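Local structure of conserved hypothetical protein (2FNA) at residues Thr33-Leu38 with Ser45-Gly50; Leu182-Leu187 with Phe201-Leu206. The protein binds ADP and magnesium and is an archaeal AAA+ ATPase, so it probably hydrolyses ATP through a P-loop nucleotide-binding domain. One frame throughout, in Å; residues are numbered along the deposited sequence.

Interaction 1. Residues Thr33-Leu38 with Ser45-Gly50. With ADP (adenosine-5'-diphosphate), chain D; EDO (1,2-ethanediol), chain H.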
ATOM      1  N   THR A  33      -5.730 -10.828  -6.920  1.00 27.42           N
ATOM      2  CA  THR A  33      -5.644  -9.531  -7.565  1.00 29.60           C
ATOM      3  C   THR A  33      -4.608  -8.705  -6.776  1.00 30.42           C
ATOM      4  O   THR A  33      -4.690  -8.608  -5.528  1.00 30.25           O
ATOM      5  CB  THR A  33      -7.026  -8.854  -7.636  1.00 29.10           C
ATOM      6  OG1 THR A  33      -7.883  -9.592  -8.522  1.00 30.72           O
ATOM      7  CG2 THR A  33      -6.929  -7.391  -8.080  1.00 30.27           C
ATOM      8  N   LEU A  34      -3.602  -8.196  -7.501  1.00 31.09           N
ATOM      9  CA  LEU A  34      -2.606  -7.283  -6.946  1.00 33.20           C
ATOM     10  C   LEU A  34      -2.991  -5.845  -7.283  1.00 31.85           C
ATOM     11  O   LEU A  34      -3.348  -5.516  -8.415  1.00 30.12           O
ATOM     12  CB  LEU A  34      -1.191  -7.565  -7.457  1.00 33.63           C
ATOM     13  CG  LEU A  34      -0.563  -8.908  -7.109  1.00 36.54           C
ATOM     14  CD1 LEU A  34       0.893  -8.820  -7.487  1.00 36.60           C
ATOM     15  CD2 LEU A  34      -0.714  -9.300  -5.619  1.00 34.22           C
ATOM     16  N   VAL A  35      -2.947  -4.998  -6.266  1.00 33.16           N
ATOM     17  CA  VAL A  35      -3.143  -3.568  -6.454  1.00 31.94           C
ATOM     18  C   VAL A  35      -1.810  -2.910  -6.137  1.00 31.88           C
ATOM     19  O   VAL A  35      -1.341  -2.941  -4.997  1.00 30.80           O
ATOM     20  CB  VAL A  35      -4.302  -3.001  -5.581  1.00 31.17           C
ATOM     21  CG1 VAL A  35      -4.476  -1.497  -5.840  1.00 30.01           C
ATOM     22  CG2 VAL A  35      -5.657  -3.732  -5.927  1.00 33.52           C
ATOM     23  N   LEU A  36      -1.217  -2.314  -7.158  1.00 31.64           N
ATOM     24  CA  LEU A  36       0.082  -1.674  -7.040  1.00 33.31           C
ATOM     25  C   LEU A  36       0.010  -0.149  -7.178  1.00 33.68           C
ATOM     26  O   LEU A  36      -0.976   0.415  -7.646  1.00 30.93           O
ATOM     27  CB  LEU A  36       1.043  -2.247  -8.105  1.00 33.64           C
ATOM     28  CG  LEU A  36       1.109  -3.779  -8.206  1.00 38.75           C
ATOM     29  CD1 LEU A  36       1.951  -4.224  -9.385  1.00 36.66           C
ATOM     30  CD2 LEU A  36       1.662  -4.380  -6.936  1.00 30.97           C
ATOM     31  N   GLY A  37       1.097   0.508  -6.775  1.00 35.11           N
ATOM     32  CA  GLY A  37       1.178   1.956  -6.813  1.00 33.01           C
ATOM     33  C   GLY A  37       1.944   2.476  -5.619  1.00 30.77           C
ATOM     34  O   GLY A  37       1.924   1.867  -4.562  1.00 32.77           O
ATOM     35  N   LEU A  38       2.651   3.592  -5.800  1.00 30.63           N
ATOM     36  CA  LEU A  38       3.326   4.244  -4.687  1.00 27.51           C
ATOM     37  C   LEU A  38       2.327   4.638  -3.635  1.00 29.95           C
ATOM     38  O   LEU A  38       1.112   4.760  -3.899  1.00 32.39           O
ATOM     39  CB  LEU A  38       4.049   5.501  -5.167  1.00 31.10           C
ATOM     40  CG  LEU A  38       5.184   5.270  -6.166  1.00 31.73           C
ATOM     41  CD1 LEU A  38       5.558   6.601  -6.931  1.00 34.67           C
ATOM     42  CD2 LEU A  38       6.398   4.698  -5.514  1.00 37.68           C
ATOM     43  N   SER A  45      -8.321   3.378  -1.532  1.00 31.13           N
ATOM     44  CA  SER A  45      -9.559   3.949  -2.093  1.00 31.30           C
ATOM     45  C   SER A  45     -10.267   3.055  -3.129  1.00 32.69           C
ATOM     46  O   SER A  45     -11.502   2.798  -3.029  1.00 30.29           O
ATOM     47  CB  SER A  45      -9.294   5.355  -2.686  1.00 34.17           C
ATOM     48  OG  SER A  45      -8.793   6.297  -1.720  1.00 28.21           O
ATOM     49  N   ILE A  46      -9.547   2.591  -4.145  1.00 30.23           N
ATOM     50  CA  ILE A  46     -10.230   1.790  -5.170  1.00 30.55           C
ATOM     51  C   ILE A  46     -10.667   0.441  -4.637  1.00 29.24           C
ATOM     52  O   ILE A  46     -11.646  -0.108  -5.110  1.00 33.12           O
ATOM     53  CB  ILE A  46      -9.428   1.587  -6.472  1.00 31.26           C
ATOM     54  CG1 ILE A  46      -8.128   0.798  -6.263  1.00 33.93           C
ATOM     55  CG2 ILE A  46      -9.198   2.899  -7.176  1.00 35.39           C
ATOM     56  CD1 ILE A  46      -7.635   0.168  -7.570  1.00 38.89           C
ATOM     57  N   ILE A  47      -9.937  -0.073  -3.646  1.00 30.78           N
ATOM     58  CA  ILE A  47     -10.281  -1.318  -2.968  1.00 32.12           C
ATOM     59  C   ILE A  47     -11.583  -1.139  -2.202  1.00 34.62           C
ATOM     60  O   ILE A  47     -12.499  -1.969  -2.320  1.00 32.78           O
ATOM     61  CB  ILE A  47      -9.144  -1.790  -2.025  1.00 32.86           C
ATOM     62  CG1 ILE A  47      -7.940  -2.251  -2.852  1.00 29.72           C
ATOM     63  CG2 ILE A  47      -9.572  -2.980  -1.148  1.00 29.66           C
ATOM     64  CD1 ILE A  47      -6.730  -2.620  -2.040  1.00 34.35           C
ATOM     65  N   LYS A  48     -11.665  -0.061  -1.422  1.00 32.93           N
ATOM     66  CA  LYS A  48     -12.909   0.284  -0.712  1.00 31.97           C
ATOM     67  C   LYS A  48     -14.085   0.552  -1.661  1.00 30.07           C
ATOM     68  O   LYS A  48     -15.172   0.036  -1.465  1.00 30.17           O
ATOM     69  CB  LYS A  48     -12.664   1.485   0.152  1.00 33.35           C
ATOM     70  CG  LYS A  48     -11.741   1.153   1.324  1.00 34.17           C
ATOM     71  CD  LYS A  48     -11.139   2.407   1.945  1.00 41.25           C
ATOM     72  CE  LYS A  48     -11.390   2.444   3.397  1.00 47.23           C
ATOM     73  NZ  LYS A  48     -12.854   2.637   3.657  1.00 40.17           N
ATOM     74  N   ILE A  49     -13.856   1.335  -2.710  1.00 29.06           N
ATOM     75  CA  ILE A  49     -14.878   1.589  -3.708  1.00 28.85           C
ATOM     76  C   ILE A  49     -15.307   0.264  -4.317  1.00 29.56           C
ATOM     77  O   ILE A  49     -16.498  -0.011  -4.397  1.00 31.31           O
ATOM     78  CB  ILE A  49     -14.361   2.571  -4.792  1.00 33.84           C
ATOM     79  CG1 ILE A  49     -14.221   3.975  -4.203  1.00 33.68           C
ATOM     80  CG2 ILE A  49     -15.268   2.573  -6.032  1.00 26.62           C
ATOM     81  CD1 ILE A  49     -13.383   4.889  -5.063  1.00 35.34           C
ATOM     82  N   GLY A  50     -14.319  -0.561  -4.720  1.00 31.05           N
ATOM     83  CA  GLY A  50     -14.557  -1.858  -5.362  1.00 30.95           C
ATOM     84  C   GLY A  50     -15.401  -2.792  -4.508  1.00 32.04           C
ATOM     85  O   GLY A  50     -16.368  -3.333  -4.987  1.00 28.57           O
TER
HETATM   86  PB  ADP D 500      -2.829   4.541  -1.019  1.00 22.86           P
HETATM   87  O1B ADP D 500      -2.401   4.213  -2.413  1.00 24.48           O
HETATM   88  O2B ADP D 500      -1.683   5.120  -0.196  1.00 24.69           O
HETATM   89  O3B ADP D 500      -3.642   3.514  -0.304  1.00 18.45           O
HETATM   90  PA  ADP D 500      -5.211   6.225  -0.555  1.00 27.77           P
HETATM   91  O1A ADP D 500      -6.396   5.476  -1.073  1.00 26.22           O
HETATM   92  O2A ADP D 500      -5.069   6.100   0.904  1.00 26.59           O
HETATM   93  O3A ADP D 500      -3.790   5.876  -1.267  1.00 25.84           O
HETATM   94  O5' ADP D 500      -5.348   7.709  -1.105  1.00 22.29           O
HETATM   95  C5' ADP D 500      -4.496   8.780  -0.661  1.00 23.14           C
HETATM   96  C4' ADP D 500      -5.299  10.075  -0.569  1.00 24.82           C
HETATM   97  O4' ADP D 500      -5.579  10.609  -1.849  1.00 27.83           O
HETATM   98  C3' ADP D 500      -6.636   9.937   0.089  1.00 24.37           C
HETATM   99  O3' ADP D 500      -6.952  11.215   0.682  1.00 25.55           O
HETATM  100  C2' ADP D 500      -7.594   9.708  -1.058  1.00 28.70           C
HETATM  101  O2' ADP D 500      -8.916  10.137  -0.766  1.00 29.93           O
HETATM  102  C1' ADP D 500      -6.972  10.586  -2.107  1.00 26.56           C
HETATM  103  N9  ADP D 500      -7.112  10.126  -3.484  1.00 27.46           N
HETATM  104  C8  ADP D 500      -6.233   9.345  -4.149  1.00 29.01           C
HETATM  105  N7  ADP D 500      -6.629   9.173  -5.409  1.00 28.99           N
HETATM  106  C5  ADP D 500      -7.801   9.836  -5.559  1.00 33.19           C
HETATM  107  C6  ADP D 500      -8.774  10.082  -6.646  1.00 33.01           C
HETATM  108  N6  ADP D 500      -8.586   9.536  -7.865  1.00 27.44           N
HETATM  109  N1  ADP D 500      -9.855  10.871  -6.389  1.00 24.07           N
HETATM  110  C2  ADP D 500     -10.058  11.438  -5.185  1.00 35.09           C
HETATM  111  N3  ADP D 500      -9.213  11.266  -4.154  1.00 31.47           N
HETATM  112  C4  ADP D 500      -8.097  10.497  -4.293  1.00 30.36           C
HETATM  113  C1  EDO H 504     -14.884  -0.648   2.980  1.00 56.22           C
HETATM  114  O1  EDO H 504     -15.013   0.759   3.208  1.00 58.30           O
HETATM  115  C2  EDO H 504     -14.405  -1.330   4.258  1.00 57.52           C
HETATM  116  O2  EDO H 504     -13.178  -0.754   4.738  1.00 60.77           O
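V35 on the strand points its CB toward the helix, so that one methyl touches I46 and the other I47, a pairing consistent with the Walker A strand-loop-helix of the P-loop NTPases. The valine works as a fork. V35 CG1 lies anti to the backbone N (chi1 -179°) and approaches I46 CD1 to 4.0 Å, the two side chains heading opposite ways as they pass. V35 CG2 takes the other isoleucine: it comes within 4.1 Å of I47 CG1, and I47 passes the valine at a slant. I46 reaches its partner from a crowded rotamer, its CG1 wedged between the two backbone branches (chi1 63°). All three residues are buried and their contact is purely apolar; L25 of helix 19-27 touches each of them. This greasy seam joins strand 32-37 to helix 43-54. The residues between the two segments, 39-44, include R40, K43 and S44, whose amides also bond to ADP, as expected of a phosphate-binding loop. At the start of segment 45-50, S45 grips one oxygen of the alpha phosphate twice. S45 N donates to ADP O1A at 2.9 Å, and S45 OG donates to that same ADP O1A at 2.6 Å.

Interaction 2. Residues Leu182-Leu187 with Phe201-Leu206. With EDO (1,2-ethanediol), chain F.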
ATOM      1  N   LEU A 182       9.005  -5.449  -2.703  1.00 30.02           N
ATOM      2  CA  LEU A 182       8.868  -6.192  -1.459  1.00 32.26           C
ATOM      3  C   LEU A 182       7.639  -7.081  -1.501  1.00 33.84           C
ATOM      4  O   LEU A 182       7.675  -8.191  -0.990  1.00 32.69           O
ATOM      5  CB  LEU A 182       8.852  -5.262  -0.223  1.00 32.56           C
ATOM      6  CG  LEU A 182       8.960  -5.985   1.134  1.00 36.84           C
ATOM      7  CD1 LEU A 182      10.348  -6.619   1.285  1.00 43.04           C
ATOM      8  CD2 LEU A 182       8.673  -5.054   2.326  1.00 35.54           C
ATOM      9  N   LEU A 183       6.566  -6.596  -2.130  1.00 34.07           N
ATOM     10  CA  LEU A 183       5.341  -7.411  -2.344  1.00 31.59           C
ATOM     11  C   LEU A 183       5.597  -8.657  -3.193  1.00 29.99           C
ATOM     12  O   LEU A 183       5.206  -9.772  -2.826  1.00 28.88           O
ATOM     13  CB  LEU A 183       4.243  -6.587  -2.984  1.00 33.74           C
ATOM     14  CG  LEU A 183       2.898  -7.342  -3.241  1.00 35.17           C
ATOM     15  CD1 LEU A 183       2.367  -7.979  -1.950  1.00 37.71           C
ATOM     16  CD2 LEU A 183       1.824  -6.463  -3.849  1.00 34.96           C
ATOM     17  N   TYR A 184       6.285  -8.479  -4.323  1.00 30.36           N
ATOM     18  CA  TYR A 184       6.688  -9.634  -5.134  1.00 30.22           C
ATOM     19  C   TYR A 184       7.605 -10.621  -4.381  1.00 29.73           C
ATOM     20  O   TYR A 184       7.441 -11.839  -4.495  1.00 28.53           O
ATOM     21  CB  TYR A 184       7.282  -9.171  -6.477  1.00 29.93           C
ATOM     22  CG  TYR A 184       6.214  -8.752  -7.483  1.00 30.26           C
ATOM     23  CD1 TYR A 184       5.656  -7.476  -7.471  1.00 35.37           C
ATOM     24  CD2 TYR A 184       5.767  -9.641  -8.456  1.00 39.60           C
ATOM     25  CE1 TYR A 184       4.667  -7.104  -8.401  1.00 37.28           C
ATOM     26  CE2 TYR A 184       4.795  -9.277  -9.371  1.00 39.83           C
ATOM     27  CZ  TYR A 184       4.246  -8.012  -9.336  1.00 34.46           C
ATOM     28  OH  TYR A 184       3.315  -7.670 -10.295  1.00 36.29           O
ATOM     29  N   ASP A 185       8.582 -10.095  -3.635  1.00 29.36           N
ATOM     30  CA  ASP A 185       9.459 -10.894  -2.802  1.00 26.22           C
ATOM     31  C   ASP A 185       8.649 -11.668  -1.764  1.00 28.77           C
ATOM     32  O   ASP A 185       8.901 -12.849  -1.525  1.00 30.79           O
ATOM     33  CB  ASP A 185      10.453 -10.013  -2.053  1.00 26.14           C
ATOM     34  CG  ASP A 185      11.498  -9.452  -2.958  1.00 33.40           C
ATOM     35  OD1 ASP A 185      11.436  -9.759  -4.154  1.00 39.50           O
ATOM     36  OD2 ASP A 185      12.365  -8.694  -2.479  1.00 35.43           O
ATOM     37  N   TYR A 186       7.681 -11.002  -1.155  1.00 28.94           N
ATOM     38  CA  TYR A 186       6.809 -11.675  -0.165  1.00 28.19           C
ATOM     39  C   TYR A 186       6.107 -12.943  -0.724  1.00 28.05           C
ATOM     40  O   TYR A 186       6.020 -13.972  -0.054  1.00 30.62           O
ATOM     41  CB  TYR A 186       5.774 -10.714   0.405  1.00 28.80           C
ATOM     42  CG  TYR A 186       4.773 -11.476   1.244  1.00 25.38           C
ATOM     43  CD1 TYR A 186       5.157 -12.054   2.449  1.00 30.76           C
ATOM     44  CD2 TYR A 186       3.515 -11.731   0.774  1.00 27.41           C
ATOM     45  CE1 TYR A 186       4.268 -12.817   3.202  1.00 30.31           C
ATOM     46  CE2 TYR A 186       2.631 -12.474   1.508  1.00 28.78           C
ATOM     47  CZ  TYR A 186       3.024 -13.036   2.717  1.00 29.79           C
ATOM     48  OH  TYR A 186       2.092 -13.774   3.447  1.00 31.26           O
ATOM     49  N   LEU A 187       5.623 -12.833  -1.948  1.00 29.56           N
ATOM     50  CA  LEU A 187       4.865 -13.866  -2.642  1.00 30.52           C
ATOM     51  C   LEU A 187       5.808 -14.877  -3.342  1.00 30.21           C
ATOM     52  O   LEU A 187       5.335 -15.880  -3.897  1.00 30.33           O
ATOM     53  CB  LEU A 187       3.902 -13.201  -3.652  1.00 30.54           C
ATOM     54  CG  LEU A 187       2.786 -12.281  -3.118  1.00 35.85           C
ATOM     55  CD1 LEU A 187       2.124 -11.460  -4.217  1.00 39.93           C
ATOM     56  CD2 LEU A 187       1.719 -13.054  -2.360  1.00 38.46           C
ATOM     57  N   PHE A 201      -1.378 -13.356 -11.469  1.00 34.44           N
ATOM     58  CA  PHE A 201      -2.153 -12.424 -10.675  1.00 33.38           C
ATOM     59  C   PHE A 201      -2.767 -11.383 -11.586  1.00 35.43           C
ATOM     60  O   PHE A 201      -2.086 -10.869 -12.473  1.00 38.31           O
ATOM     61  CB  PHE A 201      -1.252 -11.720  -9.662  1.00 36.09           C
ATOM     62  CG  PHE A 201      -0.428 -12.659  -8.809  1.00 33.45           C
ATOM     63  CD1 PHE A 201      -0.909 -13.906  -8.444  1.00 37.05           C
ATOM     64  CD2 PHE A 201       0.826 -12.271  -8.349  1.00 41.83           C
ATOM     65  CE1 PHE A 201      -0.152 -14.764  -7.664  1.00 38.09           C
ATOM     66  CE2 PHE A 201       1.583 -13.121  -7.541  1.00 36.64           C
ATOM     67  CZ  PHE A 201       1.086 -14.369  -7.209  1.00 36.64           C
ATOM     68  N   SER A 202      -4.048 -11.081 -11.383  1.00 34.00           N
ATOM     69  CA  SER A 202      -4.690  -9.942 -12.028  1.00 33.27           C
ATOM     70  C   SER A 202      -4.144  -8.697 -11.331  1.00 32.93           C
ATOM     71  O   SER A 202      -4.299  -8.533 -10.095  1.00 35.02           O
ATOM     72  CB  SER A 202      -6.203  -9.994 -11.881  1.00 34.18           C
ATOM     73  OG  SER A 202      -6.824  -8.895 -12.534  1.00 32.89           O
ATOM     74  N   THR A 203      -3.502  -7.833 -12.114  1.00 31.89           N
ATOM     75  CA  THR A 203      -2.715  -6.713 -11.553  1.00 33.61           C
ATOM     76  C   THR A 203      -3.256  -5.372 -12.056  1.00 34.01           C
ATOM     77  O   THR A 203      -3.500  -5.194 -13.269  1.00 35.01           O
ATOM     78  CB  THR A 203      -1.225  -6.878 -11.918  1.00 32.55           C
ATOM     79  OG1 THR A 203      -0.793  -8.179 -11.499  1.00 32.51           O
ATOM     80  CG2 THR A 203      -0.345  -5.801 -11.206  1.00 33.30           C
ATOM     81  N   VAL A 204      -3.510  -4.480 -11.109  1.00 32.18           N
ATOM     82  CA  VAL A 204      -3.921  -3.095 -11.340  1.00 30.82           C
ATOM     83  C   VAL A 204      -2.861  -2.179 -10.706  1.00 31.04           C
ATOM     84  O   VAL A 204      -2.463  -2.393  -9.559  1.00 33.95           O
ATOM     85  CB  VAL A 204      -5.259  -2.856 -10.640  1.00 33.32           C
ATOM     86  CG1 VAL A 204      -5.743  -1.466 -10.868  1.00 45.23           C
ATOM     87  CG2 VAL A 204      -6.307  -3.873 -11.118  1.00 41.62           C
ATOM     88  N   GLU A 205      -2.340  -1.214 -11.453  1.00 32.73           N
ATOM     89  CA  GLU A 205      -1.349  -0.281 -10.919  1.00 31.02           C
ATOM     90  C   GLU A 205      -1.892   1.161 -10.969  1.00 33.25           C
ATOM     91  O   GLU A 205      -2.370   1.602 -11.996  1.00 34.21           O
ATOM     92  CB  GLU A 205      -0.050  -0.346 -11.701  1.00 32.81           C
ATOM     93  CG  GLU A 205       1.024   0.569 -11.106  1.00 28.08           C
ATOM     94  CD  GLU A 205       2.360   0.551 -11.850  1.00 32.49           C
ATOM     95  OE1 GLU A 205       2.452  -0.077 -12.930  1.00 46.96           O
ATOM     96  OE2 GLU A 205       3.318   1.179 -11.323  1.00 43.96           O
ATOM     97  N   LEU A 206      -1.753   1.901  -9.874  1.00 33.83           N
ATOM     98  CA  LEU A 206      -2.094   3.317  -9.857  1.00 33.32           C
ATOM     99  C   LEU A 206      -0.852   4.191  -9.948  1.00 33.79           C
ATOM    100  O   LEU A 206       0.016   4.164  -9.063  1.00 34.47           O
ATOM    101  CB  LEU A 206      -2.871   3.646  -8.613  1.00 33.45           C
ATOM    102  CG  LEU A 206      -4.210   2.917  -8.465  1.00 31.34           C
ATOM    103  CD1 LEU A 206      -4.786   3.192  -7.138  1.00 35.58           C
ATOM    104  CD2 LEU A 206      -5.135   3.363  -9.543  1.00 35.95           C
TER
HETATM  105  C1  EDO F 502       3.210 -11.583 -13.167  1.00 52.16           C
HETATM  106  O1  EDO F 502       3.431 -10.184 -12.842  1.00 49.92           O
HETATM  107  C2  EDO F 502       2.193 -12.295 -12.277  1.00 48.95           C
HETATM  108  O2  EDO F 502       1.055 -12.662 -13.072  1.00 53.82           O
HETATM  109  O   HOH W   1       1.637  -9.208 -11.413  1.00 37.16           O
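L187 and F201 make the direct apolar touch between segment 182-187, on helix 180-186, and segment 201-206, on an outermost strand of the sheet in this P-loop ATPase domain; Y184 and T203 add a water-bridged polar link beside it. F201 can be followed outward. Its CB points toward the helix segment, and with CG anti to the carbonyl carbon (chi1 -52°) the ring swings out to L187. F201 CD2 has the ethanediol carbon C2 at 4.2 Å; one bond farther on, F201 CE2 meets L187 CD1 at 3.8 Å, an oblique approach. At the tip, F201 CZ is still 4.3 Å from L187 CD1. The ethanediol, probably from the crystallisation liquor, is anchored by F201 N, which donates to its O2 at 3.0 Å. Its other oxygen, O1, lies at the edge of the Y184 ring, near the ring plane. One water joins Y184 OH (2.5 Å), T203 OG1 (2.6 Å) and ethanediol O1 (2.5 Å). The methyl CG2 of T203 lies 4.2 Å from Y184 OH. Helix 180-186 packs over one face of the parallel sheet, Y184 and L183 resting on L36 of strand 32-37, while V204 touches I46 of helix 43-54 and K24 of helix 19-27.

In the fold
From the N terminus, strand 32-37 enters the sheet and the chain turns through the phosphate-binding loop into helix 43-54; interaction 1 closes this short loop, leaving six residues between its segments. The chain then builds three further parallel strands before helix 180-186, and a thirteen-residue connection without helix or strand leads to strand 202-206, where interaction 2 closes. The two loops are in series, neither nested nor crossed. They meet in the sheet, where strands 32-37 and 202-206 are neighbours: L34 N and L36 N probably bond to S202 O and V204 O. Together they tie helices 43-54 and 180-186 to adjoining strands of one nucleotide-binding core.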